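Local atomic coordinates of ORF10 (Moritella marina, PDB entry 6RIW), a protein that forms the ketosynthase–chain length factor part of a polyunsaturated fatty acid synthase and probably condenses acyl units during chain elongation. Residues V203-D208 and E677-T682; V662-E665 and Y670-V673; V308-R313 and S436-G441. All coordinates share one frame; numbering follows the deposited sequence.

In the fold
All three contacts are buried, but they hold different parts of the didomain. Contact 1 joins the two ketosynthase-like halves, helix against helix. Contact 2 lies within the second half, and contact 3 within the first. Contacts 1 and 2 share helix 668-682, and their centres are about 14 Å apart. Contact 3 stands apart from contact 2, with about 13 Å between nearest atoms. The chemistry follows the place. The seam between the halves in contact 1 is mostly polar and holds waters, with one leucine pair beside it. Contact 2 is apolar where its segments meet. Contact 3 packs aromatic rings beside one bridging water.

Contact 1: residues V203-D208 and E677-T682; sequences VKLACD and ENLFQT
The flat groups of this contact are the carboxylate of Asp208 and the amide of Asn678, and both are held through their polar atoms. Asn678 ND2 makes a weak hydrogen bond to Asp208 O, 3.3 Å long and nearly straight at 169°. A water accepts from the same ND2 and donates to Asp208 OD2. At the other end of the amide, Asn678 OD1 is bonded to Lys214 and Thr212, which fixes its rotation. In the carboxylate, OD1 of Asp208 takes a salt bridge from Lys204 NZ at 2.9 Å, on its syn lone pair. Asp208 OD2 receives two waters, and one of them also donates to Thr682 OG1. Thr682 OG1 itself lies 3.5 Å from Asp208 OD2. Thr682 has OG1 between its backbone N and carbonyl carbon (chi1 61°), and from there OG1 donates to Asn678 O over 3.0 Å. A third water links Lys204 NZ to Thr682 O. Beside this polar patch, Leu205 CD2 meets Leu679 CD2 at 4.1 Å. The helix axes are 10.7 Å apart and cross at 79°. Each helix follows the edge strand of its own half, and those strands, 189-193 and 659-663, pair antiparallel. This matches the dimer interface of thiolase-fold enzymes, made here within one chain.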
loop_
_atom_site.group_PDB
_atom_site.type_symbol
_atom_site.label_atom_id
_atom_site.label_comp_id
_atom_site.label_asym_id
_atom_site.label_seq_id
_atom_site.Cartn_x
_atom_site.Cartn_y
_atom_site.Cartn_z
ATOM N N VAL A 203 -6.977 -12.206 -3.330
ATOM C CA VAL A 203 -7.401 -13.573 -3.650
ATOM C C VAL A 203 -7.548 -13.752 -5.160
ATOM O O VAL A 203 -7.041 -14.727 -5.744
ATOM C CB VAL A 203 -8.700 -13.917 -2.892
ATOM C CG1 VAL A 203 -9.332 -15.212 -3.441
ATOM C CG2 VAL A 203 -8.382 -14.041 -1.392
ATOM N N LYS A 204 -8.214 -12.800 -5.819
ATOM C CA LYS A 204 -8.419 -12.893 -7.259
ATOM C C LYS A 204 -7.086 -12.896 -8.008
ATOM O O LYS A 204 -6.870 -13.717 -8.903
ATOM C CB LYS A 204 -9.319 -11.749 -7.731
ATOM C CG LYS A 204 -9.547 -11.704 -9.241
ATOM C CD LYS A 204 -10.185 -13.001 -9.733
ATOM C CE LYS A 204 -10.325 -13.037 -11.271
ATOM N NZ LYS A 204 -9.251 -12.289 -11.987
ATOM N N LEU A 205 -6.164 -11.994 -7.653
ATOM C CA LEU A 205 -4.882 -11.992 -8.355
ATOM C C LEU A 205 -4.061 -13.230 -8.031
ATOM O O LEU A 205 -3.275 -13.691 -8.871
ATOM C CB LEU A 205 -4.095 -10.716 -8.003
ATOM C CG LEU A 205 -4.735 -9.423 -8.491
ATOM C CD1 LEU A 205 -3.837 -8.251 -8.090
ATOM C CD2 LEU A 205 -4.951 -9.423 -10.001
ATOM N N ALA A 206 -4.215 -13.790 -6.833
ATOM C CA ALA A 206 -3.489 -15.019 -6.529
ATOM C C ALA A 206 -4.027 -16.183 -7.358
ATOM O O ALA A 206 -3.247 -17.018 -7.843
ATOM C CB ALA A 206 -3.565 -15.337 -5.029
ATOM N N CYS A 207 -5.355 -16.240 -7.552
ATOM C CA CYS A 207 -5.927 -17.198 -8.500
ATOM C C CYS A 207 -5.349 -17.012 -9.899
ATOM O O CYS A 207 -5.025 -18.000 -10.576
ATOM C CB CYS A 207 -7.456 -17.076 -8.563
ATOM S SG CYS A 207 -8.322 -17.470 -7.033
ATOM N N ASP A 208 -5.220 -15.756 -10.353
ATOM C CA ASP A 208 -4.612 -15.480 -11.662
ATOM C C ASP A 208 -3.209 -16.061 -11.763
ATOM O O ASP A 208 -2.821 -16.582 -12.815
ATOM C CB ASP A 208 -4.520 -13.973 -11.924
ATOM C CG ASP A 208 -5.868 -13.311 -12.134
ATOM O OD1 ASP A 208 -6.889 -14.011 -12.327
ATOM O OD2 ASP A 208 -5.893 -12.054 -12.113
ATOM N N GLU A 677 1.795 -8.233 -17.213
ATOM C CA GLU A 677 1.814 -9.423 -18.074
ATOM C C GLU A 677 0.693 -10.387 -17.686
ATOM O O GLU A 677 -0.059 -10.886 -18.534
ATOM C CB GLU A 677 3.174 -10.121 -17.978
ATOM C CG GLU A 677 3.265 -11.380 -18.830
ATOM C CD GLU A 677 4.430 -12.294 -18.470
ATOM O OE1 GLU A 677 4.291 -13.101 -17.515
ATOM O OE2 GLU A 677 5.474 -12.229 -19.168
ATOM N N ASN A 678 0.544 -10.632 -16.390
ATOM C CA ASN A 678 -0.453 -11.597 -15.960
ATOM C C ASN A 678 -1.861 -11.090 -16.243
ATOM O O ASN A 678 -2.753 -11.881 -16.588
ATOM C CB ASN A 678 -0.271 -11.898 -14.481
ATOM C CG ASN A 678 -0.504 -13.329 -14.176
ATOM O OD1 ASN A 678 0.391 -14.169 -14.342
ATOM N ND2 ASN A 678 -1.715 -13.637 -13.733
ATOM N N LEU A 679 -2.081 -9.774 -16.116
ATOM C CA LEU A 679 -3.410 -9.228 -16.389
ATOM C C LEU A 679 -3.809 -9.442 -17.850
ATOM O O LEU A 679 -4.973 -9.736 -18.156
ATOM C CB LEU A 679 -3.454 -7.741 -16.026
ATOM C CG LEU A 679 -3.488 -7.420 -14.520
ATOM C CD1 LEU A 679 -3.482 -5.906 -14.310
ATOM C CD2 LEU A 679 -4.705 -8.029 -13.820
ATOM N N PHE A 680 -2.860 -9.300 -18.771
ATOM C CA PHE A 680 -3.179 -9.538 -20.172
ATOM C C PHE A 680 -3.454 -11.015 -20.432
ATOM O O PHE A 680 -4.268 -11.349 -21.300
ATOM C CB PHE A 680 -2.051 -9.027 -21.062
ATOM C CG PHE A 680 -1.946 -7.521 -21.111
ATOM C CD1 PHE A 680 -3.040 -6.743 -21.424
ATOM C CD2 PHE A 680 -0.729 -6.897 -20.862
ATOM C CE1 PHE A 680 -2.939 -5.350 -21.490
ATOM C CE2 PHE A 680 -0.610 -5.510 -20.916
ATOM C CZ PHE A 680 -1.720 -4.733 -21.231
ATOM N N GLN A 681 -2.816 -11.915 -19.676
ATOM C CA GLN A 681 -3.069 -13.339 -19.873
ATOM C C GLN A 681 -4.440 -13.764 -19.363
ATOM O O GLN A 681 -5.003 -14.746 -19.861
ATOM C CB GLN A 681 -2.006 -14.173 -19.162
ATOM C CG GLN A 681 -0.626 -14.110 -19.788
ATOM C CD GLN A 681 0.342 -14.998 -19.054
ATOM O OE1 GLN A 681 0.974 -14.568 -18.099
ATOM N NE2 GLN A 681 0.430 -16.256 -19.462
ATOM N N THR A 682 -4.969 -13.094 -18.337
ATOM C CA THR A 682 -6.122 -13.622 -17.617
ATOM C C THR A 682 -7.377 -12.774 -17.751
ATOM O O THR A 682 -8.415 -13.151 -17.195
ATOM C CB THR A 682 -5.803 -13.799 -16.123
ATOM O OG1 THR A 682 -5.480 -12.530 -15.537
ATOM C CG2 THR A 682 -4.631 -14.735 -15.929
HETATM O O HOH W 1 -9.995 -13.077 -14.869
HETATM O O HOH W 2 -3.622 -11.324 -13.281
HETATM O O HOH W 3 -7.251 -10.988 -14.050
#

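Contact 2: residues V662-E665 and Y670-V673; sequences VSAE and YRCV
Ala664, whose methyl packs on Arg671, has its backbone N hydrogen-bonded to Ser668 OG. The same hydroxyl also bonds Glu665 O. Ser668 OG thus ties the start of the turn to the first residue of helix 668-682. Across the contact itself the touching atoms are apolar or sulfur. Ala664 CB rests 3.7 Å from Arg671 CG, on the aliphatic root of the arginine. The first torsion of Arg671 (chi1 -67°) sets CG against Ala664, and a bend at the second (chi2 -70°) turns the rest of the chain on toward the guanidinium. There NH2 forms a salt bridge with Glu674, one turn along the helix, and the group also makes a cation-pi contact with Phe770. Cys672 brings its SG against Val662, with Val662 CB 3.5 Å away. SG lies roughly over the CB-H of Val662, and both methyls, CG1 and CG2, are about 3.9 Å from Cys672 SG. Val662 and Ala664 point toward the helix, and Ser663 between them points away, where its OG bonds Met582 O. Strand 659-663 runs between strand 576-581, which it pairs with in parallel, and strand 189-193 of the first half. Away from strand 659-663, Tyr670 and Val673 of helix 668-682 pack on helix 841-854 and strands 763-772 and 876-884.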
loop_
_atom_site.group_PDB
_atom_site.type_symbol
_atom_site.label_atom_id
_atom_site.label_comp_id
_atom_site.label_asym_id
_atom_site.label_seq_id
_atom_site.Cartn_x
_atom_site.Cartn_y
_atom_site.Cartn_z
ATOM N N VAL A 662 0.815 -1.122 -5.767
ATOM C CA VAL A 662 1.598 -2.341 -5.642
ATOM C C VAL A 662 2.875 -1.944 -4.912
ATOM O O VAL A 662 3.525 -0.966 -5.298
ATOM C CB VAL A 662 1.942 -2.946 -7.020
ATOM C CG1 VAL A 662 2.912 -4.112 -6.869
ATOM C CG2 VAL A 662 0.661 -3.420 -7.732
ATOM N N SER A 663 3.216 -2.669 -3.853
ATOM C CA SER A 663 4.375 -2.333 -3.036
ATOM C C SER A 663 5.266 -3.558 -2.900
ATOM O O SER A 663 4.826 -4.606 -2.417
ATOM C CB SER A 663 3.939 -1.810 -1.661
ATOM O OG SER A 663 3.109 -0.662 -1.805
ATOM N N ALA A 664 6.517 -3.429 -3.329
ATOM C CA ALA A 664 7.494 -4.495 -3.140
ATOM C C ALA A 664 8.875 -3.873 -2.980
ATOM O O ALA A 664 9.859 -4.371 -3.536
ATOM C CB ALA A 664 7.467 -5.511 -4.290
ATOM N N GLU A 665 8.946 -2.758 -2.255
ATOM C CA GLU A 665 10.206 -2.044 -1.947
ATOM C C GLU A 665 10.851 -1.626 -3.279
ATOM O O GLU A 665 10.147 -1.167 -4.197
ATOM C CB GLU A 665 11.078 -2.916 -1.042
ATOM C CG GLU A 665 10.409 -3.282 0.305
ATOM C CD GLU A 665 9.914 -2.059 1.064
ATOM O OE1 GLU A 665 10.621 -1.014 1.035
ATOM O OE2 GLU A 665 8.809 -2.117 1.668
ATOM N N TYR A 670 9.101 -3.572 -10.929
ATOM C CA TYR A 670 9.266 -4.838 -11.641
ATOM C C TYR A 670 8.163 -5.837 -11.286
ATOM O O TYR A 670 7.727 -6.602 -12.151
ATOM C CB TYR A 670 10.672 -5.405 -11.362
ATOM C CG TYR A 670 11.796 -4.442 -11.734
ATOM C CD1 TYR A 670 11.674 -3.588 -12.820
ATOM C CD2 TYR A 670 12.969 -4.373 -10.984
ATOM C CE1 TYR A 670 12.695 -2.691 -13.167
ATOM C CE2 TYR A 670 13.998 -3.477 -11.326
ATOM C CZ TYR A 670 13.851 -2.652 -12.416
ATOM O OH TYR A 670 14.873 -1.773 -12.744
ATOM N N ARG A 671 7.666 -5.831 -10.042
ATOM C CA ARG A 671 6.483 -6.642 -9.754
ATOM C C ARG A 671 5.253 -6.153 -10.524
ATOM O O ARG A 671 4.393 -6.969 -10.883
ATOM C CB ARG A 671 6.189 -6.676 -8.251
ATOM C CG ARG A 671 7.250 -7.423 -7.410
ATOM C CD ARG A 671 7.256 -8.949 -7.642
ATOM N NE ARG A 671 8.248 -9.612 -6.783
ATOM C CZ ARG A 671 8.612 -10.892 -6.902
ATOM N NH1 ARG A 671 9.518 -11.405 -6.069
ATOM N NH2 ARG A 671 8.067 -11.664 -7.847
ATOM N N CYS A 672 5.133 -4.844 -10.771
ATOM C CA CYS A 672 4.035 -4.341 -11.607
ATOM C C CYS A 672 4.154 -4.837 -13.038
ATOM O O CYS A 672 3.142 -5.129 -13.693
ATOM C CB CYS A 672 4.017 -2.808 -11.615
ATOM S SG CYS A 672 3.438 -2.053 -10.080
ATOM N N VAL A 673 5.373 -4.868 -13.574
ATOM C CA VAL A 673 5.556 -5.387 -14.930
ATOM C C VAL A 673 5.077 -6.835 -15.006
ATOM O O VAL A 673 4.348 -7.229 -15.927
ATOM C CB VAL A 673 7.030 -5.239 -15.346
ATOM C CG1 VAL A 673 7.297 -5.929 -16.687
ATOM C CG2 VAL A 673 7.432 -3.743 -15.390
#

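Contact 3: residues V308-R313 and S436-G441; sequences VLVYER and SVFGFG
Helix 308-313 lies over strand 436-439 with the axes 10.6 Å apart and an angle of 142° between their directions, so the two run roughly antiparallel. This is helix-on-sheet packing in the thiolase fold of the first, ketosynthase half. Two helix side chains, Val310 and Tyr311, meet the ring of Phe438. Tyr311 OH comes to the edge of that ring, in its plane, and stands 3.5 Å from Phe438 CZ. Tyr311 CZ is 4.0 Å from Phe438 CZ, and the two side chains cross at about a right angle. Val310 CG1 also reaches the Phe438 edge, 4.1 Å from CE1. This methyl sits in the crowded position between the backbone N and the carbonyl carbon (chi1 82°), while Val310 itself points toward the strand. Phe438 thus has a methyl and a phenol oxygen at its rim. Ser436 points toward the helix too, and its OG lies at the edge of the Tyr311 ring, 3.7 Å from CE1. The Tyr311 ring is further enclosed by His446 of strand 443-450, edge to face, and by Phe349 of helix 336-350. Beyond the strand, Phe440 O and Gly441 O are bonded to Asn643 and Ser647 of helix 642-653, which belongs to the second half. The polar ends of Tyr311 and Ser436 are both engaged, since His446 ND1 is hydrogen-bonded to Ser436 OG and a water joins Tyr311 to Ser436. That water is hydrogen-bonded to Tyr311 OH and to Ser436 OG, 2.7 Å from each.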
loop_
_atom_site.group_PDB
_atom_site.type_symbol
_atom_site.label_atom_id
_atom_site.label_comp_id
_atom_site.label_asym_id
_atom_site.label_seq_id
_atom_site.Cartn_x
_atom_site.Cartn_y
_atom_site.Cartn_z
ATOM N N VAL A 308 -22.585 -2.959 -10.676
ATOM C CA VAL A 308 -23.240 -3.849 -11.632
ATOM C C VAL A 308 -22.208 -4.443 -12.589
ATOM O O VAL A 308 -22.224 -5.644 -12.875
ATOM C CB VAL A 308 -24.358 -3.095 -12.385
ATOM C CG1 VAL A 308 -24.895 -3.940 -13.553
ATOM C CG2 VAL A 308 -25.485 -2.708 -11.420
ATOM N N LEU A 309 -21.255 -3.622 -13.052
ATOM C CA LEU A 309 -20.256 -4.131 -13.987
ATOM C C LEU A 309 -19.447 -5.277 -13.383
ATOM O O LEU A 309 -19.201 -6.285 -14.052
ATOM C CB LEU A 309 -19.335 -3.003 -14.445
ATOM C CG LEU A 309 -18.183 -3.407 -15.371
ATOM C CD1 LEU A 309 -18.675 -3.969 -16.733
ATOM C CD2 LEU A 309 -17.229 -2.231 -15.577
ATOM N N VAL A 310 -19.010 -5.149 -12.125
ATOM C CA VAL A 310 -18.200 -6.235 -11.569
ATOM C C VAL A 310 -19.033 -7.510 -11.404
ATOM O O VAL A 310 -18.509 -8.621 -11.559
ATOM C CB VAL A 310 -17.512 -5.810 -10.251
ATOM C CG1 VAL A 310 -18.443 -5.936 -9.050
ATOM C CG2 VAL A 310 -16.262 -6.646 -10.029
ATOM N N TYR A 311 -20.336 -7.382 -11.119
ATOM C CA TYR A 311 -21.201 -8.561 -11.088
ATOM C C TYR A 311 -21.231 -9.244 -12.449
ATOM O O TYR A 311 -21.097 -10.465 -12.545
ATOM C CB TYR A 311 -22.635 -8.193 -10.694
ATOM C CG TYR A 311 -22.837 -7.606 -9.329
ATOM C CD1 TYR A 311 -22.104 -8.036 -8.231
ATOM C CD2 TYR A 311 -23.790 -6.624 -9.138
ATOM C CE1 TYR A 311 -22.316 -7.481 -6.973
ATOM C CE2 TYR A 311 -24.019 -6.080 -7.910
ATOM C CZ TYR A 311 -23.286 -6.503 -6.825
ATOM O OH TYR A 311 -23.524 -5.912 -5.611
ATOM N N GLU A 312 -21.460 -8.464 -13.508
ATOM C CA GLU A 312 -21.509 -9.031 -14.850
ATOM C C GLU A 312 -20.214 -9.757 -15.170
ATOM O O GLU A 312 -20.232 -10.917 -15.598
ATOM C CB GLU A 312 -21.779 -7.931 -15.878
ATOM C CG GLU A 312 -23.155 -7.310 -15.738
ATOM C CD GLU A 312 -23.302 -6.012 -16.502
ATOM O OE1 GLU A 312 -22.278 -5.473 -16.969
ATOM O OE2 GLU A 312 -24.452 -5.530 -16.638
ATOM N N ARG A 313 -19.072 -9.106 -14.902
ATOM C CA ARG A 313 -17.776 -9.704 -15.207
ATOM C C ARG A 313 -17.519 -10.946 -14.372
ATOM O O ARG A 313 -16.884 -11.885 -14.857
ATOM C CB ARG A 313 -16.650 -8.674 -14.986
ATOM C CG ARG A 313 -16.623 -7.540 -15.987
ATOM C CD ARG A 313 -15.453 -6.593 -15.685
ATOM N NE ARG A 313 -15.252 -5.578 -16.712
ATOM C CZ ARG A 313 -14.495 -4.498 -16.532
ATOM N NH1 ARG A 313 -13.877 -4.316 -15.364
ATOM N NH2 ARG A 313 -14.352 -3.607 -17.502
ATOM N N SER A 436 -18.867 -9.657 -2.063
ATOM C CA SER A 436 -18.648 -8.349 -2.664
ATOM C C SER A 436 -17.840 -7.463 -1.724
ATOM O O SER A 436 -18.068 -7.456 -0.507
ATOM C CB SER A 436 -19.984 -7.650 -3.017
ATOM O OG SER A 436 -20.852 -8.521 -3.730
ATOM N N VAL A 437 -16.890 -6.714 -2.287
ATOM C CA VAL A 437 -16.208 -5.655 -1.547
ATOM C C VAL A 437 -16.068 -4.451 -2.469
ATOM O O VAL A 437 -15.649 -4.591 -3.627
ATOM C CB VAL A 437 -14.835 -6.086 -0.974
ATOM C CG1 VAL A 437 -15.016 -7.028 0.200
ATOM C CG2 VAL A 437 -13.971 -6.771 -2.046
ATOM N N PHE A 438 -16.449 -3.273 -1.965
ATOM C CA PHE A 438 -16.460 -2.032 -2.745
ATOM C C PHE A 438 -15.667 -0.958 -1.990
ATOM O O PHE A 438 -16.208 -0.275 -1.115
ATOM C CB PHE A 438 -17.893 -1.583 -3.016
ATOM C CG PHE A 438 -18.762 -2.637 -3.674
ATOM C CD1 PHE A 438 -18.307 -3.363 -4.770
ATOM C CD2 PHE A 438 -20.047 -2.885 -3.205
ATOM C CE1 PHE A 438 -19.112 -4.315 -5.391
ATOM C CE2 PHE A 438 -20.857 -3.828 -3.811
ATOM C CZ PHE A 438 -20.394 -4.552 -4.903
ATOM N N GLY A 439 -14.392 -0.790 -2.347
ATOM C CA GLY A 439 -13.509 0.087 -1.613
ATOM C C GLY A 439 -13.553 1.547 -2.051
ATOM O O GLY A 439 -14.016 1.876 -3.146
ATOM N N PHE A 440 -13.053 2.417 -1.165
ATOM C CA PHE A 440 -12.847 3.819 -1.503
ATOM C C PHE A 440 -11.999 3.943 -2.766
ATOM O O PHE A 440 -11.081 3.150 -3.009
ATOM C CB PHE A 440 -12.154 4.553 -0.342
ATOM C CG PHE A 440 -12.926 4.500 0.948
ATOM C CD1 PHE A 440 -14.259 4.869 0.984
ATOM C CD2 PHE A 440 -12.321 4.078 2.126
ATOM C CE1 PHE A 440 -14.987 4.816 2.173
ATOM C CE2 PHE A 440 -13.047 4.015 3.330
ATOM C CZ PHE A 440 -14.375 4.385 3.350
ATOM N N GLY A 441 -12.302 4.956 -3.574
ATOM C CA GLY A 441 -11.670 5.059 -4.872
ATOM C C GLY A 441 -12.312 4.209 -5.944
ATOM O O GLY A 441 -11.682 3.939 -6.979
HETATM O O HOH W 4 -23.079 -7.069 -3.208
#